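Local coordinates for Non-structural protein NS1 (Murine minute virus, PDB 4R94) that nicks and unwinds viral DNA as an endonuclease and helicase to initiate and direct replication, with the nickase carried by this N-terminal domain, at residues N15-K20 with V201-M206; V112-Q117 with S231-K236; Q141-R146 with K194-K199. All blocks are in the same frame, centred on the assembly; numbering follows the deposited sequence.

Contact 1: N15-K20 with V201-M206; sequences NWLKEK and VLFGNM
Leu17 and Gly204 bring the two backbones to 4.6 Å between their CA atoms, where the end of helix 8-19 meets the first turn of helix 203-211. One direct backbone hydrogen bond joins them: Gly204 N donates to Lys20 O at 3.0 Å with an N-H...O angle of 153°, reaching the oxygen from above its carbonyl plane. A second, softer link runs from Gly204 CA to Leu17 O, a C-H...O contact of 3.5 Å; because Gly204 carries no side chain, the Leu17 carbonyl can come this close to the helix.

Leu202 is the N-cap of helix 203-211, and the amide of Gly204, in its opening turn, takes its acceptor from a distant part of the chain, the carbonyl just beyond another helix. Helix 203-211 carries the nuclease nucleophile of this HUH endonuclease domain, Tyr210, its side chain about 10 Å from the Gly204 position.

Phe203 supplies the apolar side. With CG turned away from its backbone N, the ring lies alongside the Lys20 chain, whose CB is 3.8 Å from CD2 and whose CD approaches CE2. Trp16 arrives at the ring's edge: its CZ3 and CH2 each sit 3.7 Å from Phe203 CE2, and the two ring planes are inclined obliquely, at 70°. Leu17 CD2 adds a looser touch.

Lys20 then bends back at its last torsion (chi4 63°), carrying NZ over the rim of one Trp16 face and into a weak hydrogen bond with Trp16 O at 3.3 Å. Phe203 also touches Val25 of strand 24-31 and Phe115 of strand 112-121, which connects the pair to the central sheet.

Contact 2: V112-Q117 with S231-K236; sequences VNWFVQ and SDSGWK
Val116 and Ser231 form an antiparallel hydrogen-bonded pair in which each amide serves the other's carbonyl: Val116 N reaches Ser231 O at 2.8 Å, and Ser231 N returns to Val116 O at 2.9 Å. Phe115 and Asp232 follow as the non-hydrogen-bonded pair. Where the strand gives way to a turn, Ser233 continues the exchange with both backbone and side chain. Its N donates to Trp114 O at 2.9 Å, and its OG accepts from Trp114 N at 3.0 Å, nearly straight at 167°. A water 2.6 Å from the same OG has Val112 O and Asn113 OD1 within bonding distance, among more acceptors than it can serve, while Asn113 ND2 is held by Gln23.

In the antiparallel sheet of this HUH nickase, strand 112-121 runs between strands 227-232 and 125-134, the latter bearing the metal-binding histidines of the RCR-2 motif. The type I turn from Asp232 to Trp235 is closed by Trp235 N to Asp232 O and reinforced by an Asx turn. Asp232 OD1 accepts twice, from Gly234 N on its anti lone pair and from Lys236 N on the syn side, the latter bond 2.9 Å long. The other oxygen, OD2, is taken by Thr237 N.

Trp114 has its CG wedged between backbone N and carbonyl carbon (chi1 56°), which lays the indole under the turn. Ser233 CB sits 3.5 Å above the five-membered ring in a CH-pi contact, only 9° off the normal, and Asp232 C lies over the same face. Ser231 OG meets the indole at its edge, hydrogen-bonded to Lys95 of helix 81-104.

Contact 3: Q141-R146 with K194-K199; sequences QGKWWR and KKDYTK
The carboxylate of Asp196 is met from its OD2 side by the ammonium end of Lys143: NZ stands 3.3 Å from OD2 and 3.8 Å from OD1, and CE presses on OD2 as well. The tryptophans take no part across the contact: Trp145 carries Trp144 CZ3 over the rim of one face and Gln141 O at its edge, its own CD1 abuts the edge of Trp144, and its ring also meets those of Phe26 and Phe137. Tyr197 has Lys195 CG on one face.

The pairing of Lys143 with Asp196 is a salt bridge whose hydrogen bond is weak. The lysine is extended until its last torsion (chi4 -70°), where the kink swings NZ round to the carboxylate. Lys195 NZ lies 5.0 Å from Lys143 NZ, a like charge not in contact; the lysine salt bridge would tend to favour the ionised carboxylate.

Deeper in, Thr198 faces the start of the helix. Its OG1 is 3.9 Å from Gly142 CA, a glycine whose bare backbone accommodates the hydroxyl. A water links the two segments, accepting from Lys143 N at 3.1 Å and lying 2.7 Å from Thr198 OG1; it thereby serves an amide in the helix's first turn.

Lys194 and Lys195 belong to the origin-binding region, and the contact joins the residues just after it to helix 142-160. That helix turns Trp144 and Trp145 against helix 81-104, while Thr198 settles on Phe26 of strand 24-31 and Leu185 of strand 183-185.

Followed from the N terminus, the chain leaves helix 8-19, the first half of contact 1, and next supplies strand 112-121 to contact 2. Helix 142-160 then opens contact 3, which residues 194-199 close first. Residues 201-206 follow almost at once and close contact 1; residues 231-236 close contact 2 last. Contact 3 is therefore nested inside both larger loops, whereas contacts 1 and 2 cross. The crossing pair also touch, Trp16 packing on the turn after strand 227-232 and Lys20 on Asn113, so the N-terminal helix and that turn meet beside one sheet. Contact 3, its centre about 22 Å from those of the other two, joins helix 142-160 to the loop that follows the origin-binding residues.

Contact 1: N15-K20 with V201-M206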
loop_
_atom_site.group_PDB
_atom_site.type_symbol
_atom_site.label_atom_id
_atom_site.label_comp_id
_atom_site.label_asym_id
_atom_site.label_seq_id
_atom_site.Cartn_x
_atom_site.Cartn_y
_atom_site.Cartn_z
ATOM N N ASN A 15 17.292 -3.862 -13.045
ATOM C CA ASN A 15 16.916 -4.156 -14.427
ATOM C C ASN A 15 15.409 -4.222 -14.641
ATOM O O ASN A 15 14.897 -3.721 -15.642
ATOM C CB ASN A 15 17.556 -5.467 -14.888
ATOM C CG ASN A 15 19.048 -5.332 -15.135
ATOM O OD1 ASN A 15 19.542 -4.247 -15.473
ATOM N ND2 ASN A 15 19.776 -6.433 -14.974
ATOM N N TRP A 16 14.699 -4.839 -13.702
ATOM C CA TRP A 16 13.250 -4.951 -13.787
ATOM C C TRP A 16 12.583 -3.570 -13.773
ATOM O O TRP A 16 11.654 -3.309 -14.550
ATOM C CB TRP A 16 12.741 -5.825 -12.631
ATOM C CG TRP A 16 11.289 -6.196 -12.643
ATOM C CD1 TRP A 16 10.709 -7.263 -13.289
ATOM C CD2 TRP A 16 10.238 -5.554 -11.913
ATOM N NE1 TRP A 16 9.362 -7.296 -13.026
ATOM C CE2 TRP A 16 9.047 -6.260 -12.185
ATOM C CE3 TRP A 16 10.186 -4.447 -11.060
ATOM C CZ2 TRP A 16 7.818 -5.891 -11.634
ATOM C CZ3 TRP A 16 8.967 -4.083 -10.522
ATOM C CH2 TRP A 16 7.800 -4.797 -10.812
ATOM N N LEU A 17 13.075 -2.681 -12.914
ATOM C CA LEU A 17 12.502 -1.344 -12.817
ATOM C C LEU A 17 12.854 -0.503 -14.036
ATOM O O LEU A 17 12.018 0.242 -14.538
ATOM C CB LEU A 17 12.973 -0.638 -11.543
ATOM C CG LEU A 17 12.500 -1.227 -10.217
ATOM C CD1 LEU A 17 13.290 -0.616 -9.058
ATOM C CD2 LEU A 17 10.996 -1.008 -10.045
ATOM N N LYS A 18 14.084 -0.632 -14.518
ATOM C CA LYS A 18 14.514 0.161 -15.661
ATOM C C LYS A 18 13.732 -0.217 -16.919
ATOM O O LYS A 18 13.400 0.642 -17.736
ATOM C CB LYS A 18 16.022 0.007 -15.895
ATOM C CG LYS A 18 16.621 1.151 -16.700
ATOM C CD LYS A 18 16.547 2.463 -15.919
ATOM C CE LYS A 18 17.185 3.607 -16.674
ATOM N NZ LYS A 18 17.249 4.855 -15.864
ATOM N N GLU A 19 13.421 -1.500 -17.074
ATOM C CA GLU A 19 12.594 -1.936 -18.192
ATOM C C GLU A 19 11.224 -1.278 -18.131
ATOM O O GLU A 19 10.559 -1.115 -19.152
ATOM C CB GLU A 19 12.438 -3.461 -18.207
ATOM C CG GLU A 19 13.623 -4.205 -18.789
ATOM C CD GLU A 19 13.396 -5.708 -18.845
ATOM O OE1 GLU A 19 12.408 -6.186 -18.243
ATOM O OE2 GLU A 19 14.202 -6.409 -19.495
ATOM N N LYS A 20 10.797 -0.909 -16.925
ATOM C CA LYS A 20 9.474 -0.333 -16.751
ATOM C C LYS A 20 9.553 1.150 -16.398
ATOM O O LYS A 20 8.612 1.719 -15.852
ATOM C CB LYS A 20 8.704 -1.107 -15.674
ATOM C CG LYS A 20 8.490 -2.566 -16.024
ATOM C CD LYS A 20 7.918 -3.348 -14.845
ATOM C CE LYS A 20 7.827 -4.823 -15.163
ATOM N NZ LYS A 20 9.197 -5.367 -15.395
ATOM N N VAL A 201 1.605 8.288 -13.193
ATOM C CA VAL A 201 3.017 8.489 -12.932
ATOM C C VAL A 201 3.808 7.440 -13.681
ATOM O O VAL A 201 3.235 6.485 -14.216
ATOM C CB VAL A 201 3.342 8.436 -11.430
ATOM C CG1 VAL A 201 2.547 9.498 -10.680
ATOM C CG2 VAL A 201 3.046 7.057 -10.860
ATOM N N LEU A 202 5.122 7.631 -13.741
ATOM C CA LEU A 202 5.995 6.682 -14.415
ATOM C C LEU A 202 6.540 5.674 -13.402
ATOM O O LEU A 202 7.273 6.043 -12.467
ATOM C CB LEU A 202 7.140 7.418 -15.138
ATOM C CG LEU A 202 6.725 8.312 -16.312
ATOM C CD1 LEU A 202 7.964 8.741 -17.095
ATOM C CD2 LEU A 202 5.728 7.647 -17.233
ATOM N N PHE A 203 6.180 4.406 -13.613
ATOM C CA PHE A 203 6.395 3.323 -12.659
ATOM C C PHE A 203 7.841 3.185 -12.170
ATOM O O PHE A 203 8.128 3.411 -10.999
ATOM C CB PHE A 203 5.924 2.017 -13.295
ATOM C CG PHE A 203 5.902 0.839 -12.362
ATOM C CD1 PHE A 203 4.874 0.675 -11.439
ATOM C CD2 PHE A 203 6.870 -0.151 -12.466
ATOM C CE1 PHE A 203 4.835 -0.443 -10.600
ATOM C CE2 PHE A 203 6.837 -1.273 -11.637
ATOM C CZ PHE A 203 5.821 -1.416 -10.698
ATOM N N GLY A 204 8.750 2.808 -13.064
ATOM C CA GLY A 204 10.135 2.600 -12.672
ATOM C C GLY A 204 10.778 3.842 -12.074
ATOM O O GLY A 204 11.460 3.760 -11.058
ATOM N N ASN A 205 10.542 4.996 -12.686
ATOM C CA ASN A 205 11.178 6.210 -12.194
ATOM C C ASN A 205 10.722 6.596 -10.797
ATOM O O ASN A 205 11.540 6.945 -9.956
ATOM C CB ASN A 205 10.943 7.380 -13.152
ATOM C CG ASN A 205 11.692 7.218 -14.455
ATOM O OD1 ASN A 205 12.563 6.348 -14.592
ATOM N ND2 ASN A 205 11.348 8.054 -15.433
ATOM N N MET A 206 9.416 6.529 -10.550
ATOM C CA MET A 206 8.885 6.869 -9.239
ATOM C C MET A 206 9.420 5.924 -8.158
ATOM O O MET A 206 9.721 6.348 -7.048
ATOM C CB MET A 206 7.348 6.843 -9.244
ATOM C CG MET A 206 6.736 7.301 -7.930
ATOM S SD MET A 206 7.033 9.055 -7.604
ATOM C CE MET A 206 6.376 9.706 -9.121
#

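Contact 2: V112-Q117 with S231-K236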
loop_
_atom_site.group_PDB
_atom_site.type_symbol
_atom_site.label_atom_id
_atom_site.label_comp_id
_atom_site.label_asym_id
_atom_site.label_seq_id
_atom_site.Cartn_x
_atom_site.Cartn_y
_atom_site.Cartn_z
ATOM N N VAL A 112 -0.205 -7.125 -15.204
ATOM C CA VAL A 112 -0.278 -5.917 -14.376
ATOM C C VAL A 112 1.056 -5.615 -13.730
ATOM O O VAL A 112 1.681 -6.514 -13.183
ATOM C CB VAL A 112 -1.318 -6.082 -13.237
ATOM C CG1 VAL A 112 -1.533 -4.760 -12.527
ATOM C CG2 VAL A 112 -2.610 -6.596 -13.787
ATOM N N ASN A 113 1.490 -4.354 -13.752
ATOM C CA ASN A 113 2.644 -3.978 -12.959
ATOM C C ASN A 113 2.145 -3.269 -11.711
ATOM O O ASN A 113 1.317 -2.355 -11.812
ATOM C CB ASN A 113 3.583 -3.070 -13.754
ATOM C CG ASN A 113 4.165 -3.765 -14.968
ATOM O OD1 ASN A 113 4.594 -4.914 -14.892
ATOM N ND2 ASN A 113 4.157 -3.082 -16.096
ATOM N N TRP A 114 2.597 -3.702 -10.541
ATOM C CA TRP A 114 2.242 -2.945 -9.353
ATOM C C TRP A 114 3.362 -2.903 -8.332
ATOM O O TRP A 114 4.277 -3.722 -8.328
ATOM C CB TRP A 114 0.931 -3.463 -8.712
ATOM C CG TRP A 114 0.883 -4.932 -8.338
ATOM C CD1 TRP A 114 0.271 -5.936 -9.035
ATOM C CD2 TRP A 114 1.461 -5.543 -7.182
ATOM N NE1 TRP A 114 0.444 -7.133 -8.391
ATOM C CE2 TRP A 114 1.170 -6.919 -7.243
ATOM C CE3 TRP A 114 2.200 -5.057 -6.093
ATOM C CZ2 TRP A 114 1.601 -7.818 -6.269
ATOM C CZ3 TRP A 114 2.623 -5.936 -5.133
ATOM C CH2 TRP A 114 2.316 -7.312 -5.217
ATOM N N PHE A 115 3.262 -1.912 -7.455
ATOM C CA PHE A 115 4.228 -1.682 -6.401
ATOM C C PHE A 115 3.469 -1.163 -5.202
ATOM O O PHE A 115 2.614 -0.291 -5.347
ATOM C CB PHE A 115 5.289 -0.650 -6.848
ATOM C CG PHE A 115 6.232 -0.219 -5.753
ATOM C CD1 PHE A 115 7.357 -0.977 -5.441
ATOM C CD2 PHE A 115 6.003 0.953 -5.051
ATOM C CE1 PHE A 115 8.228 -0.585 -4.436
ATOM C CE2 PHE A 115 6.875 1.360 -4.037
ATOM C CZ PHE A 115 7.985 0.584 -3.727
ATOM N N VAL A 116 3.792 -1.687 -4.029
ATOM C CA VAL A 116 3.120 -1.323 -2.798
ATOM C C VAL A 116 4.158 -0.871 -1.775
ATOM O O VAL A 116 5.189 -1.531 -1.624
ATOM C CB VAL A 116 2.315 -2.548 -2.287
ATOM C CG1 VAL A 116 1.904 -2.398 -0.831
ATOM C CG2 VAL A 116 1.113 -2.797 -3.208
ATOM N N GLN A 117 3.941 0.260 -1.097
ATOM C CA GLN A 117 4.859 0.670 -0.027
ATOM C C GLN A 117 4.129 1.287 1.161
ATOM O O GLN A 117 3.435 2.317 1.040
ATOM C CB GLN A 117 5.910 1.662 -0.537
ATOM C CG GLN A 117 6.847 2.133 0.574
ATOM C CD GLN A 117 8.209 2.533 0.026
ATOM O OE1 GLN A 117 8.903 1.713 -0.576
ATOM N NE2 GLN A 117 8.606 3.782 0.252
ATOM N N SER A 231 6.624 -4.018 -1.681
ATOM C CA SER A 231 6.539 -5.213 -2.520
ATOM C C SER A 231 6.129 -4.851 -3.929
ATOM O O SER A 231 5.577 -3.781 -4.173
ATOM C CB SER A 231 5.541 -6.217 -1.953
ATOM O OG SER A 231 4.262 -5.625 -1.763
ATOM N N ASP A 232 6.364 -5.750 -4.873
ATOM C CA ASP A 232 5.942 -5.454 -6.225
ATOM C C ASP A 232 5.535 -6.724 -6.950
ATOM O O ASP A 232 5.735 -7.835 -6.446
ATOM C CB ASP A 232 7.059 -4.721 -6.984
ATOM C CG ASP A 232 8.341 -5.523 -7.046
ATOM O OD1 ASP A 232 8.331 -6.590 -7.694
ATOM O OD2 ASP A 232 9.349 -5.082 -6.459
ATOM N N SER A 233 4.965 -6.540 -8.132
ATOM C CA SER A 233 4.341 -7.637 -8.876
ATOM C C SER A 233 5.374 -8.641 -9.400
ATOM O O SER A 233 5.011 -9.748 -9.821
ATOM C CB SER A 233 3.507 -7.070 -10.031
ATOM O OG SER A 233 4.264 -6.145 -10.800
ATOM N N GLY A 234 6.649 -8.268 -9.346
ATOM C CA GLY A 234 7.736 -9.156 -9.736
ATOM C C GLY A 234 8.520 -9.765 -8.578
ATOM O O GLY A 234 9.529 -10.454 -8.800
ATOM N N TRP A 235 8.059 -9.519 -7.349
ATOM C CA TRP A 235 8.800 -9.863 -6.127
ATOM C C TRP A 235 10.266 -9.427 -6.188
ATOM O O TRP A 235 11.164 -10.118 -5.681
ATOM C CB TRP A 235 8.693 -11.376 -5.832
ATOM C CG TRP A 235 7.311 -11.781 -5.398
ATOM C CD1 TRP A 235 6.215 -11.923 -6.197
ATOM C CD2 TRP A 235 6.876 -12.077 -4.064
ATOM N NE1 TRP A 235 5.123 -12.294 -5.447
ATOM C CE2 TRP A 235 5.500 -12.392 -4.133
ATOM C CE3 TRP A 235 7.513 -12.107 -2.817
ATOM C CZ2 TRP A 235 4.751 -12.739 -3.008
ATOM C CZ3 TRP A 235 6.763 -12.458 -1.697
ATOM C CH2 TRP A 235 5.396 -12.757 -1.802
ATOM N N LYS A 236 10.509 -8.247 -6.774
ATOM C CA LYS A 236 11.867 -7.762 -6.999
ATOM C C LYS A 236 12.417 -6.912 -5.861
ATOM O O LYS A 236 13.564 -7.103 -5.439
ATOM C CB LYS A 236 11.917 -6.969 -8.307
ATOM C CG LYS A 236 11.618 -7.815 -9.534
ATOM C CD LYS A 236 12.789 -8.725 -9.854
ATOM C CE LYS A 236 12.421 -9.726 -10.944
ATOM N NZ LYS A 236 13.566 -10.626 -11.255
HETATM O O HOH W 1 4.854 -7.143 -13.097
#

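Contact 3: Q141-R146 with K194-K199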
loop_
_atom_site.group_PDB
_atom_site.type_symbol
_atom_site.label_atom_id
_atom_site.label_comp_id
_atom_site.label_asym_id
_atom_site.label_seq_id
_atom_site.Cartn_x
_atom_site.Cartn_y
_atom_site.Cartn_z
ATOM N N GLN A 141 -9.891 5.696 -16.752
ATOM C CA GLN A 141 -10.462 4.707 -15.838
ATOM C C GLN A 141 -10.066 4.961 -14.382
ATOM O O GLN A 141 -10.521 4.248 -13.474
ATOM C CB GLN A 141 -10.028 3.300 -16.238
ATOM C CG GLN A 141 -10.421 2.880 -17.644
ATOM C CD GLN A 141 -9.870 1.512 -18.007
ATOM O OE1 GLN A 141 -8.697 1.214 -17.764
ATOM N NE2 GLN A 141 -10.719 0.666 -18.582
ATOM N N GLY A 142 -9.218 5.959 -14.158
ATOM C CA GLY A 142 -8.696 6.233 -12.825
ATOM C C GLY A 142 -9.747 6.482 -11.764
ATOM O O GLY A 142 -9.692 5.900 -10.671
ATOM N N LYS A 143 -10.710 7.345 -12.073
ATOM C CA LYS A 143 -11.789 7.660 -11.132
ATOM C C LYS A 143 -12.602 6.431 -10.741
ATOM O O LYS A 143 -12.923 6.250 -9.568
ATOM C CB LYS A 143 -12.722 8.712 -11.723
ATOM C CG LYS A 143 -12.120 10.109 -11.770
ATOM C CD LYS A 143 -12.809 10.948 -12.833
ATOM C CE LYS A 143 -12.713 12.426 -12.514
ATOM N NZ LYS A 143 -13.563 12.769 -11.338
ATOM N N TRP A 144 -12.942 5.611 -11.731
ATOM C CA TRP A 144 -13.645 4.359 -11.487
ATOM C C TRP A 144 -12.824 3.437 -10.589
ATOM O O TRP A 144 -13.366 2.824 -9.663
ATOM C CB TRP A 144 -13.964 3.653 -12.809
ATOM C CG TRP A 144 -14.717 2.361 -12.663
ATOM C CD1 TRP A 144 -16.073 2.195 -12.685
ATOM C CD2 TRP A 144 -14.157 1.049 -12.501
ATOM N NE1 TRP A 144 -16.392 0.864 -12.544
ATOM C CE2 TRP A 144 -15.234 0.140 -12.431
ATOM C CE3 TRP A 144 -12.852 0.558 -12.406
ATOM C CZ2 TRP A 144 -15.042 -1.230 -12.268
ATOM C CZ3 TRP A 144 -12.664 -0.802 -12.251
ATOM C CH2 TRP A 144 -13.753 -1.681 -12.181
ATOM N N TRP A 145 -11.524 3.355 -10.859
ATOM C CA TRP A 145 -10.649 2.492 -10.070
ATOM C C TRP A 145 -10.625 2.964 -8.622
ATOM O O TRP A 145 -10.748 2.148 -7.701
ATOM C CB TRP A 145 -9.225 2.460 -10.658
ATOM C CG TRP A 145 -8.980 1.240 -11.510
ATOM C CD1 TRP A 145 -9.263 1.099 -12.840
ATOM C CD2 TRP A 145 -8.426 -0.009 -11.080
ATOM N NE1 TRP A 145 -8.907 -0.163 -13.266
ATOM C CE2 TRP A 145 -8.392 -0.862 -12.203
ATOM C CE3 TRP A 145 -7.946 -0.488 -9.850
ATOM C CZ2 TRP A 145 -7.909 -2.172 -12.134
ATOM C CZ3 TRP A 145 -7.457 -1.784 -9.785
ATOM C CH2 TRP A 145 -7.443 -2.614 -10.922
ATOM N N ARG A 146 -10.483 4.273 -8.406
ATOM C CA ARG A 146 -10.466 4.785 -7.033
ATOM C C ARG A 146 -11.765 4.463 -6.308
ATOM O O ARG A 146 -11.753 4.059 -5.143
ATOM C CB ARG A 146 -10.227 6.294 -6.988
ATOM C CG ARG A 146 -9.928 6.819 -5.569
ATOM C CD ARG A 146 -10.539 8.205 -5.308
ATOM N NE ARG A 146 -11.999 8.140 -5.298
ATOM C CZ ARG A 146 -12.726 7.692 -4.276
ATOM N NH1 ARG A 146 -12.129 7.265 -3.171
ATOM N NH2 ARG A 146 -14.058 7.661 -4.356
ATOM N N LYS A 194 -13.527 23.019 -9.523
ATOM C CA LYS A 194 -13.172 22.689 -10.901
ATOM C C LYS A 194 -12.933 21.197 -11.094
ATOM O O LYS A 194 -12.918 20.421 -10.137
ATOM C CB LYS A 194 -11.928 23.464 -11.346
ATOM C CG LYS A 194 -11.965 24.947 -11.030
ATOM C CD LYS A 194 -13.232 25.614 -11.537
ATOM C CE LYS A 194 -13.068 26.138 -12.954
ATOM N NZ LYS A 194 -14.239 26.968 -13.354
ATOM N N LYS A 195 -12.741 20.809 -12.348
ATOM C CA LYS A 195 -12.518 19.417 -12.702
ATOM C C LYS A 195 -11.164 18.914 -12.195
ATOM O O LYS A 195 -10.200 19.675 -12.086
ATOM C CB LYS A 195 -12.625 19.245 -14.222
ATOM C CG LYS A 195 -12.508 17.803 -14.698
ATOM C CD LYS A 195 -13.117 17.608 -16.080
ATOM C CE LYS A 195 -12.875 16.191 -16.601
ATOM N NZ LYS A 195 -13.427 15.135 -15.703
ATOM N N ASP A 196 -11.104 17.631 -11.855
ATOM C CA ASP A 196 -9.831 17.008 -11.530
ATOM C C ASP A 196 -9.499 15.977 -12.604
ATOM O O ASP A 196 -10.376 15.258 -13.083
ATOM C CB ASP A 196 -9.872 16.363 -10.146
ATOM C CG ASP A 196 -11.028 15.411 -9.996
ATOM O OD1 ASP A 196 -12.135 15.869 -9.639
ATOM O OD2 ASP A 196 -10.835 14.206 -10.254
ATOM N N TYR A 197 -8.236 15.939 -13.005
ATOM C CA TYR A 197 -7.774 14.991 -14.004
ATOM C C TYR A 197 -6.832 14.005 -13.355
ATOM O O TYR A 197 -5.944 14.401 -12.613
ATOM C CB TYR A 197 -7.050 15.703 -15.146
ATOM C CG TYR A 197 -7.928 16.591 -15.992
ATOM C CD1 TYR A 197 -8.724 16.052 -16.994
ATOM C CD2 TYR A 197 -7.941 17.972 -15.805
ATOM C CE1 TYR A 197 -9.514 16.859 -17.783
ATOM C CE2 TYR A 197 -8.737 18.791 -16.589
ATOM C CZ TYR A 197 -9.516 18.230 -17.578
ATOM O OH TYR A 197 -10.311 19.030 -18.373
ATOM N N THR A 198 -7.038 12.726 -13.625
ATOM C CA THR A 198 -6.148 11.687 -13.122
ATOM C C THR A 198 -4.723 11.937 -13.586
ATOM O O THR A 198 -4.504 12.223 -14.771
ATOM C CB THR A 198 -6.610 10.320 -13.596
ATOM O OG1 THR A 198 -7.916 10.078 -13.058
ATOM C CG2 THR A 198 -5.636 9.223 -13.146
ATOM N N LYS A 199 -3.767 11.849 -12.658
ATOM C CA LYS A 199 -2.350 12.050 -12.991
ATOM C C LYS A 199 -1.598 10.724 -12.910
ATOM O O LYS A 199 -1.247 10.266 -11.821
ATOM C CB LYS A 199 -1.708 13.075 -12.046
ATOM C CG LYS A 199 -0.226 13.393 -12.346
ATOM C CD LYS A 199 0.265 14.532 -11.477
ATOM C CE LYS A 199 1.757 14.772 -11.687
ATOM N NZ LYS A 199 2.288 15.685 -10.648
HETATM O O HOH W 2 -9.935 9.056 -14.506
#